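Local coordinates for protein (CD58) (Homo sapiens, PDB 1CCZ) that binds the T-cell adhesion receptor CD2 and so probably promotes adhesion between T cells and the cells they engage, at residues V8-S19 with V58-L67; L93-W103 with A154-E165. All blocks are in the same frame, centred on the assembly; numbering follows the deposited sequence.

In the fold
The crystallised chain is all-beta, with two immunoglobulin-like domains in series. Contact 1 pairs strands 13-15 and 62-64 in the N-terminal domain; contact 2 lays the connection between the domains and strand 100-104 of the second along the hairpin of strands 150-156 and 159-165. Their centres are about 27 Å apart, on opposite sides of the chain's centre, and contact 1 closes before contact 2 opens. They nevertheless meet at the domain junction: Val9 N lies 3.1 Å from Leu93 O, probably hydrogen-bonded, and Val8 CG2 packs 3.6 Å from Val158 CB. Contact 1 thus joins strands within one domain, whereas contact 2 links the two domains and continues into the second.

Contact 1 (V8-S19 with V58-L67); sequences VVYGNVTFHVPS and VSGSLTIYNL. With NAG (2-acetamido-2-deoxy-beta-D-glucopyranose), chain C; NAG (2-acetamido-2-deoxy-beta-D-glucopyranose), chain B.
Val13 faces Ile64, and Phe15 faces Leu62, in an antiparallel strand pairing within the smaller sheet of the N-terminal immunoglobulin-like sandwich. Phe15 N donates to Leu62 O at 2.7 Å and Ile64 N to Val13 O at 3.0 Å. These four apolar side chains share the inward face. With CG beside its backbone N (chi1 -65°), Phe15 brings CE2 to 3.9 Å from Ile64 CD1, while Phe88 and Tyr75 of the opposing sheet meet its ring. On the other face the threonine hydroxyls of the non-hydrogen-bonded pair join, Thr14 OG1 to Thr63 OG1 at 2.6 Å.

At one end a serine replaces the ladder: Ser61 OG accepts from Val17 N at 3.0 Å, nearly straight (166°). Ser59 OG holds this loop as an ST turn through Ser61 N and is also hydrogen-bonded with Asp56. At the other end, the type II turn 8-11 lets Tyr10 N donate to Leu67 O at 2.7 Å, and Leu67 tucks CD1 against Val13 CG1 at 3.8 Å. Asn12, its sequon completed by Thr14, and Asn66 carry N-linked glycans. Branched and aromatic residues thus fill the core, hydroxyls and the Asn12 glycan lie outside, and the Asn66 glycan leaves from the pairing's end.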
# COMPACT_ATOMS: atom_id res chain seq x y z
N VAL A 8 3.14 2.79 -3.30
CA VAL A 8 2.51 4.08 -3.06
C VAL A 8 2.41 4.88 -4.33
O VAL A 8 3.33 4.85 -5.16
CB VAL A 8 3.30 4.90 -2.07
CG1 VAL A 8 2.50 6.13 -1.66
CG2 VAL A 8 3.62 4.07 -0.87
N VAL A 9 1.30 5.59 -4.49
CA VAL A 9 1.08 6.42 -5.66
C VAL A 9 2.32 7.30 -5.78
O VAL A 9 2.84 7.78 -4.78
CB VAL A 9 -0.17 7.30 -5.51
CG1 VAL A 9 -0.64 7.79 -6.85
CG2 VAL A 9 -1.27 6.51 -4.90
N TYR A 10 2.79 7.47 -7.02
CA TYR A 10 3.98 8.26 -7.35
C TYR A 10 5.30 7.65 -6.88
O TYR A 10 6.36 8.15 -7.21
CB TYR A 10 3.85 9.71 -6.82
CG TYR A 10 2.54 10.36 -7.19
CD1 TYR A 10 1.94 10.12 -8.43
CD2 TYR A 10 1.86 11.16 -6.27
CE1 TYR A 10 0.68 10.65 -8.75
CE2 TYR A 10 0.61 11.69 -6.57
CZ TYR A 10 0.02 11.43 -7.81
OH TYR A 10 -1.25 11.89 -8.06
N GLY A 11 5.23 6.57 -6.11
CA GLY A 11 6.46 5.91 -5.67
C GLY A 11 6.85 4.81 -6.65
O GLY A 11 6.45 4.82 -7.81
N ASN A 12 7.63 3.85 -6.19
CA ASN A 12 8.03 2.76 -7.07
C ASN A 12 8.11 1.45 -6.29
O ASN A 12 8.11 1.45 -5.07
CB ASN A 12 9.38 3.06 -7.68
CG ASN A 12 10.47 3.19 -6.64
OD1 ASN A 12 10.86 2.19 -6.04
ND2 ASN A 12 10.95 4.41 -6.41
N VAL A 13 8.16 0.34 -7.01
CA VAL A 13 8.27 -0.96 -6.39
C VAL A 13 9.16 -1.81 -7.27
O VAL A 13 9.33 -1.52 -8.45
CB VAL A 13 6.92 -1.71 -6.29
CG1 VAL A 13 6.06 -1.10 -5.22
CG2 VAL A 13 6.23 -1.70 -7.65
N THR A 14 9.72 -2.86 -6.69
CA THR A 14 10.54 -3.79 -7.43
C THR A 14 10.00 -5.19 -7.19
O THR A 14 9.78 -5.58 -6.04
CB THR A 14 12.00 -3.71 -6.98
OG1 THR A 14 12.54 -2.45 -7.37
CG2 THR A 14 12.81 -4.84 -7.61
N PHE A 15 9.73 -5.92 -8.27
CA PHE A 15 9.24 -7.29 -8.18
C PHE A 15 10.52 -8.12 -8.20
O PHE A 15 11.11 -8.33 -9.26
CB PHE A 15 8.37 -7.63 -9.39
CG PHE A 15 7.08 -6.83 -9.47
CD1 PHE A 15 6.47 -6.32 -8.32
CD2 PHE A 15 6.47 -6.60 -10.69
CE1 PHE A 15 5.28 -5.59 -8.41
CE2 PHE A 15 5.28 -5.87 -10.79
CZ PHE A 15 4.68 -5.36 -9.65
N HIS A 16 10.96 -8.55 -7.02
CA HIS A 16 12.19 -9.33 -6.89
C HIS A 16 12.02 -10.77 -7.31
O HIS A 16 11.16 -11.50 -6.80
CB HIS A 16 12.70 -9.26 -5.45
CG HIS A 16 13.14 -7.89 -5.03
ND1 HIS A 16 14.35 -7.35 -5.41
CD2 HIS A 16 12.51 -6.94 -4.29
CE1 HIS A 16 14.45 -6.12 -4.92
NE2 HIS A 16 13.35 -5.85 -4.24
N VAL A 17 12.85 -11.18 -8.27
CA VAL A 17 12.80 -12.53 -8.79
C VAL A 17 14.08 -13.25 -8.41
O VAL A 17 15.17 -12.73 -8.62
CB VAL A 17 12.69 -12.51 -10.32
CG1 VAL A 17 12.88 -13.91 -10.88
CG2 VAL A 17 11.33 -11.98 -10.73
N PRO A 18 13.95 -14.45 -7.82
CA PRO A 18 15.07 -15.31 -7.38
C PRO A 18 16.27 -15.28 -8.35
O PRO A 18 16.19 -15.76 -9.48
CB PRO A 18 14.44 -16.71 -7.32
CG PRO A 18 12.93 -16.50 -7.49
CD PRO A 18 12.64 -15.04 -7.48
N SER A 19 17.39 -14.74 -7.88
CA SER A 19 18.56 -14.63 -8.74
C SER A 19 19.60 -15.74 -8.58
O SER A 19 20.34 -15.77 -7.59
CB SER A 19 19.24 -13.27 -8.52
OG SER A 19 20.52 -13.22 -9.14
N VAL A 58 20.11 -9.50 -15.00
CA VAL A 58 20.66 -10.68 -14.35
C VAL A 58 19.61 -11.59 -13.73
O VAL A 58 19.57 -12.79 -14.02
CB VAL A 58 21.64 -10.26 -13.25
CG1 VAL A 58 22.15 -11.48 -12.52
CG2 VAL A 58 22.78 -9.49 -13.85
N SER A 59 18.75 -10.99 -12.90
CA SER A 59 17.69 -11.71 -12.19
C SER A 59 16.36 -11.63 -12.89
O SER A 59 15.50 -12.47 -12.67
CB SER A 59 17.52 -11.13 -10.80
OG SER A 59 17.19 -9.75 -10.92
N GLY A 60 16.20 -10.60 -13.71
CA GLY A 60 14.94 -10.41 -14.41
C GLY A 60 13.98 -9.58 -13.57
O GLY A 60 12.85 -9.39 -13.97
N SER A 61 14.44 -9.10 -12.42
CA SER A 61 13.61 -8.27 -11.53
C SER A 61 13.15 -7.00 -12.22
O SER A 61 13.94 -6.32 -12.87
CB SER A 61 14.39 -7.88 -10.27
OG SER A 61 14.50 -8.95 -9.36
N LEU A 62 11.87 -6.67 -12.04
CA LEU A 62 11.29 -5.47 -12.65
C LEU A 62 11.04 -4.37 -11.62
O LEU A 62 10.49 -4.64 -10.55
CB LEU A 62 9.95 -5.80 -13.32
CG LEU A 62 9.20 -4.65 -13.98
CD1 LEU A 62 9.98 -4.21 -15.20
CD2 LEU A 62 7.82 -5.06 -14.38
N THR A 63 11.45 -3.15 -11.94
CA THR A 63 11.19 -2.01 -11.08
C THR A 63 10.28 -1.07 -11.87
O THR A 63 10.58 -0.74 -13.01
CB THR A 63 12.47 -1.26 -10.70
OG1 THR A 63 13.27 -2.09 -9.85
CG2 THR A 63 12.14 0.03 -9.93
N ILE A 64 9.16 -0.68 -11.28
CA ILE A 64 8.21 0.24 -11.91
C ILE A 64 8.26 1.57 -11.15
O ILE A 64 8.10 1.60 -9.93
CB ILE A 64 6.77 -0.30 -11.84
CG1 ILE A 64 6.71 -1.69 -12.46
CG2 ILE A 64 5.83 0.66 -12.56
CD1 ILE A 64 5.36 -2.35 -12.37
N TYR A 65 8.50 2.67 -11.87
CA TYR A 65 8.58 3.98 -11.23
C TYR A 65 7.30 4.77 -11.43
O TYR A 65 6.48 4.45 -12.29
CB TYR A 65 9.75 4.79 -11.81
CG TYR A 65 11.09 4.11 -11.62
CD1 TYR A 65 11.80 4.25 -10.43
CD2 TYR A 65 11.64 3.32 -12.64
CE1 TYR A 65 13.03 3.62 -10.25
CE2 TYR A 65 12.88 2.69 -12.48
CZ TYR A 65 13.56 2.84 -11.29
OH TYR A 65 14.78 2.22 -11.12
N ASN A 66 7.14 5.79 -10.59
CA ASN A 66 5.98 6.66 -10.66
C ASN A 66 4.63 5.94 -10.75
O ASN A 66 3.85 6.15 -11.68
CB ASN A 66 6.15 7.60 -11.84
CG ASN A 66 5.55 8.95 -11.57
OD1 ASN A 66 5.60 9.46 -10.45
ND2 ASN A 66 4.96 9.53 -12.61
N LEU A 67 4.35 5.12 -9.74
CA LEU A 67 3.13 4.34 -9.68
C LEU A 67 1.86 5.15 -9.78
O LEU A 67 1.78 6.26 -9.25
CB LEU A 67 3.11 3.50 -8.41
CG LEU A 67 4.18 2.41 -8.33
CD1 LEU A 67 4.19 1.77 -6.96
CD2 LEU A 67 3.89 1.36 -9.40
C1 NAG C . 4.39 10.86 -12.48
C2 NAG C . 5.41 11.91 -13.00
C3 NAG C . 4.67 13.10 -13.65
C4 NAG C . 3.31 13.39 -12.96
C5 NAG C . 2.40 12.13 -12.91
C6 NAG C . 1.26 12.20 -13.90
C7 NAG C . 7.61 12.17 -11.99
C8 NAG C . 8.44 12.69 -10.83
N2 NAG C . 6.29 12.37 -11.94
O3 NAG C . 4.45 12.83 -15.03
O4 NAG C . 3.53 13.87 -11.63
O5 NAG C . 3.15 10.93 -13.20
O6 NAG C . 0.46 11.03 -13.84
O7 NAG C . 8.17 11.60 -12.93
C1 NAG B . 11.92 4.59 -5.36
C2 NAG B . 12.59 5.96 -5.47
C3 NAG B . 13.54 6.23 -4.29
C4 NAG B . 13.00 5.76 -2.92
C5 NAG B . 12.29 4.41 -3.02
C6 NAG B . 11.54 4.05 -1.74
C7 NAG B . 13.29 7.04 -7.50
C8 NAG B . 14.11 6.98 -8.78
N2 NAG B . 13.34 5.98 -6.71
O3 NAG B . 13.81 7.63 -4.21
O4 NAG B . 14.07 5.66 -1.99
O5 NAG B . 11.32 4.43 -4.08
O6 NAG B . 10.64 2.98 -1.96
O7 NAG B . 12.62 8.04 -7.24
O HOH W 1 17.01 -7.33 -7.61

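Contact 2 (L93-W103 with A154-E165)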
# COMPACT_ATOMS: atom_id res chain seq x y z
N LEU A 93 -1.44 2.14 -3.27
CA LEU A 93 -2.16 2.86 -2.25
C LEU A 93 -1.74 4.29 -2.07
O LEU A 93 -0.59 4.66 -2.25
CB LEU A 93 -2.01 2.13 -0.91
CG LEU A 93 -2.66 0.76 -0.76
CD1 LEU A 93 -1.71 -0.29 -1.26
CD2 LEU A 93 -2.97 0.48 0.68
N GLU A 94 -2.72 5.09 -1.71
CA GLU A 94 -2.45 6.48 -1.41
C GLU A 94 -2.18 6.48 0.13
O GLU A 94 -2.80 5.72 0.89
CB GLU A 94 -3.68 7.27 -1.85
CG GLU A 94 -4.11 8.39 -0.99
CD GLU A 94 -5.45 8.92 -1.46
OE1 GLU A 94 -5.74 8.72 -2.67
OE2 GLU A 94 -6.22 9.51 -0.65
N MET A 95 -1.21 7.26 0.57
CA MET A 95 -0.88 7.33 1.99
C MET A 95 -1.97 8.03 2.78
O MET A 95 -2.68 8.89 2.24
CB MET A 95 0.43 8.06 2.18
CG MET A 95 1.64 7.19 1.89
SD MET A 95 3.15 8.12 1.99
CE MET A 95 2.65 9.63 1.06
N VAL A 96 -2.12 7.67 4.06
CA VAL A 96 -3.14 8.29 4.92
C VAL A 96 -2.69 9.68 5.32
O VAL A 96 -1.49 9.98 5.33
CB VAL A 96 -3.37 7.47 6.25
CG1 VAL A 96 -3.85 6.08 5.94
CG2 VAL A 96 -2.09 7.40 7.07
N SER A 97 -3.65 10.57 5.62
CA SER A 97 -3.29 11.89 6.11
C SER A 97 -3.36 11.76 7.65
O SER A 97 -3.57 10.66 8.18
CB SER A 97 -4.26 12.96 5.60
OG SER A 97 -5.61 12.58 5.75
N LYS A 98 -3.16 12.86 8.36
CA LYS A 98 -3.21 12.81 9.80
C LYS A 98 -4.66 12.80 10.28
O LYS A 98 -5.47 13.63 9.83
CB LYS A 98 -2.45 14.00 10.39
CG LYS A 98 -2.38 14.01 11.91
CD LYS A 98 -2.30 15.44 12.43
CE LYS A 98 -1.69 15.50 13.83
NZ LYS A 98 -0.80 14.32 14.14
N PRO A 99 -5.03 11.86 11.18
CA PRO A 99 -6.42 11.82 11.66
C PRO A 99 -6.83 13.06 12.45
O PRO A 99 -5.98 13.76 13.04
CB PRO A 99 -6.48 10.56 12.53
CG PRO A 99 -5.19 9.87 12.36
CD PRO A 99 -4.20 10.81 11.79
N MET A 100 -8.13 13.33 12.45
CA MET A 100 -8.72 14.44 13.20
C MET A 100 -9.61 13.81 14.27
O MET A 100 -10.37 12.87 13.99
CB MET A 100 -9.59 15.32 12.31
CG MET A 100 -8.87 16.48 11.67
SD MET A 100 -10.01 17.66 10.87
CE MET A 100 -11.58 17.42 11.90
N ILE A 101 -9.52 14.33 15.49
CA ILE A 101 -10.35 13.86 16.57
C ILE A 101 -11.26 14.99 17.06
O ILE A 101 -10.82 16.12 17.25
CB ILE A 101 -9.49 13.40 17.77
CG1 ILE A 101 -8.65 12.18 17.37
CG2 ILE A 101 -10.38 13.11 18.97
CD1 ILE A 101 -7.67 11.76 18.44
N TYR A 102 -12.55 14.70 17.23
CA TYR A 102 -13.47 15.69 17.78
C TYR A 102 -14.52 14.97 18.62
O TYR A 102 -14.58 13.74 18.61
CB TYR A 102 -14.09 16.54 16.67
CG TYR A 102 -14.85 15.77 15.65
CD1 TYR A 102 -14.22 15.26 14.51
CD2 TYR A 102 -16.22 15.62 15.77
CE1 TYR A 102 -14.96 14.60 13.51
CE2 TYR A 102 -16.97 14.98 14.80
CZ TYR A 102 -16.34 14.48 13.67
OH TYR A 102 -17.12 13.88 12.69
N TRP A 103 -15.32 15.70 19.39
CA TRP A 103 -16.29 15.04 20.25
C TRP A 103 -17.52 15.85 20.53
O TRP A 103 -17.58 17.04 20.25
CB TRP A 103 -15.64 14.70 21.58
CG TRP A 103 -15.11 15.93 22.28
CD1 TRP A 103 -15.81 16.81 23.05
CD2 TRP A 103 -13.77 16.45 22.21
NE1 TRP A 103 -15.00 17.84 23.47
CE2 TRP A 103 -13.74 17.65 22.97
CE3 TRP A 103 -12.59 16.02 21.58
CZ2 TRP A 103 -12.58 18.42 23.12
CZ3 TRP A 103 -11.44 16.79 21.73
CH2 TRP A 103 -11.44 17.98 22.49
N ALA A 154 -4.46 6.22 11.96
CA ALA A 154 -4.98 5.86 10.65
C ALA A 154 -3.86 5.04 10.03
O ALA A 154 -2.70 5.47 9.98
CB ALA A 154 -5.25 7.09 9.81
N VAL A 155 -4.17 3.83 9.57
CA VAL A 155 -3.14 2.99 8.99
C VAL A 155 -3.61 2.18 7.77
O VAL A 155 -4.77 1.80 7.64
CB VAL A 155 -2.56 2.04 10.10
CG1 VAL A 155 -3.68 1.40 10.86
CG2 VAL A 155 -1.67 0.97 9.49
N ASN A 156 -2.69 1.98 6.84
CA ASN A 156 -2.94 1.14 5.67
C ASN A 156 -1.61 0.47 5.37
O ASN A 156 -0.61 0.72 6.06
CB ASN A 156 -3.51 1.93 4.47
CG ASN A 156 -2.53 2.90 3.84
OD1 ASN A 156 -1.33 2.86 4.10
ND2 ASN A 156 -3.04 3.79 3.01
N ARG A 157 -1.60 -0.39 4.37
CA ARG A 157 -0.39 -1.12 4.03
C ARG A 157 0.85 -0.29 3.79
O ARG A 157 1.95 -0.78 3.99
CB ARG A 157 -0.65 -1.98 2.79
CG ARG A 157 -1.72 -3.03 2.99
CD ARG A 157 -1.12 -4.21 3.70
NE ARG A 157 -2.01 -5.35 3.68
CZ ARG A 157 -1.60 -6.60 3.88
NH1 ARG A 157 -0.31 -6.83 4.12
NH2 ARG A 157 -2.48 -7.60 3.86
N VAL A 158 0.70 0.96 3.38
CA VAL A 158 1.88 1.75 3.08
C VAL A 158 2.17 2.93 3.98
O VAL A 158 3.14 3.65 3.74
CB VAL A 158 1.82 2.29 1.64
CG1 VAL A 158 1.69 1.12 0.67
CG2 VAL A 158 0.64 3.23 1.48
N SER A 159 1.34 3.15 5.00
CA SER A 159 1.57 4.32 5.86
C SER A 159 0.75 4.32 7.13
O SER A 159 -0.12 3.47 7.34
CB SER A 159 1.20 5.59 5.09
OG SER A 159 -0.20 5.60 4.83
N GLN A 160 1.05 5.29 7.98
CA GLN A 160 0.29 5.47 9.21
C GLN A 160 0.61 6.80 9.86
O GLN A 160 1.74 7.29 9.82
CB GLN A 160 0.52 4.31 10.16
CG GLN A 160 1.81 4.33 10.90
CD GLN A 160 1.73 3.41 12.09
OE1 GLN A 160 1.26 3.79 13.16
NE2 GLN A 160 2.18 2.17 11.90
N GLU A 161 -0.42 7.40 10.44
CA GLU A 161 -0.32 8.69 11.12
C GLU A 161 -1.30 8.66 12.27
O GLU A 161 -2.35 8.03 12.18
CB GLU A 161 -0.72 9.84 10.21
CG GLU A 161 0.01 9.87 8.90
CD GLU A 161 1.39 10.41 9.08
OE1 GLU A 161 1.61 11.15 10.07
OE2 GLU A 161 2.26 10.10 8.23
N SER A 162 -0.97 9.34 13.35
CA SER A 162 -1.90 9.36 14.46
C SER A 162 -2.04 10.76 15.03
O SER A 162 -1.29 11.68 14.71
CB SER A 162 -1.44 8.38 15.53
OG SER A 162 -0.14 8.70 15.94
N GLU A 163 -3.06 10.91 15.85
CA GLU A 163 -3.34 12.17 16.49
C GLU A 163 -3.70 11.79 17.91
O GLU A 163 -4.24 10.72 18.15
CB GLU A 163 -4.53 12.87 15.83
CG GLU A 163 -4.95 14.17 16.49
CD GLU A 163 -3.81 15.18 16.54
OE1 GLU A 163 -2.88 15.03 17.37
OE2 GLU A 163 -3.84 16.12 15.72
N MET A 164 -3.35 12.64 18.86
CA MET A 164 -3.68 12.36 20.24
C MET A 164 -4.38 13.61 20.78
O MET A 164 -3.93 14.72 20.54
CB MET A 164 -2.40 12.07 21.02
CG MET A 164 -2.68 11.64 22.42
SD MET A 164 -1.25 10.94 23.20
CE MET A 164 -1.51 9.15 22.87
N GLU A 165 -5.49 13.44 21.49
CA GLU A 165 -6.21 14.59 22.03
C GLU A 165 -6.81 14.32 23.40
O GLU A 165 -7.23 13.21 23.69
CB GLU A 165 -7.35 15.00 21.10
CG GLU A 165 -6.93 15.45 19.70
CD GLU A 165 -6.05 16.69 19.68
OE1 GLU A 165 -6.00 17.44 20.69
OE2 GLU A 165 -5.39 16.91 18.65
O HOH W 2 1.17 9.16 5.67
O HOH W 3 -5.46 16.24 13.60
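Val96, Pro99 and Ile101 lie against Ala154, Ser159, Glu163 and Glu165, joining the interdomain connection and the first strand of the second immunoglobulin-like domain to its last hairpin. Each direct hydrogen bond across it pairs a side chain with a backbone atom.

The apolar part begins beside the hairpin turn, where Leu93 CB meets Val158 CG2 at 3.7 Å, the two side chains crossing at a slant. Val96 points into the hairpin and sets its CB 4.0 Å from Ala154 CB; alanine is small enough to admit it. The compact ring of Pro99 touches the same methyl through CG at 3.8 Å and packs on Cys112 of a disulfide. Farther along, Ile101 and Glu165 lie alongside in opposing senses, Glu165 CG 3.8 Å from Ile101 CB, the glutamate contributing aliphatic carbons.

The polar part centres on Asn156. Its OD1 receives Val158 N, making an Asx turn, and Ser159 OG from the opposite face of the amide. Its ND2 donates to Glu94 O at 2.9 Å, close to the amide plane, and also to Thr118 O. Ser159 OG is fixed in turn: with chi1 66° it sits between its own N and carbonyl carbon, donating to Asn156 OD1 while accepting from Val96 N at 2.9 Å along a nearly straight N-H (169°).

Charge enters with Lys98. Its long chain carries NZ to Ser162 O at 2.7 Å, and a long salt bridge of 3.9 Å runs from NZ to Glu163 OE2. Water bridges this carboxylate to Pro99 O, and a second water joins Val96 O to Glu161 OE2.

Asparagine and serine therefore tie the hairpin turn to the interdomain connection by directed bonds; beyond it Lys98 grips a carbonyl directly, while Glu161 and Glu163 reach backbone carbonyls through water.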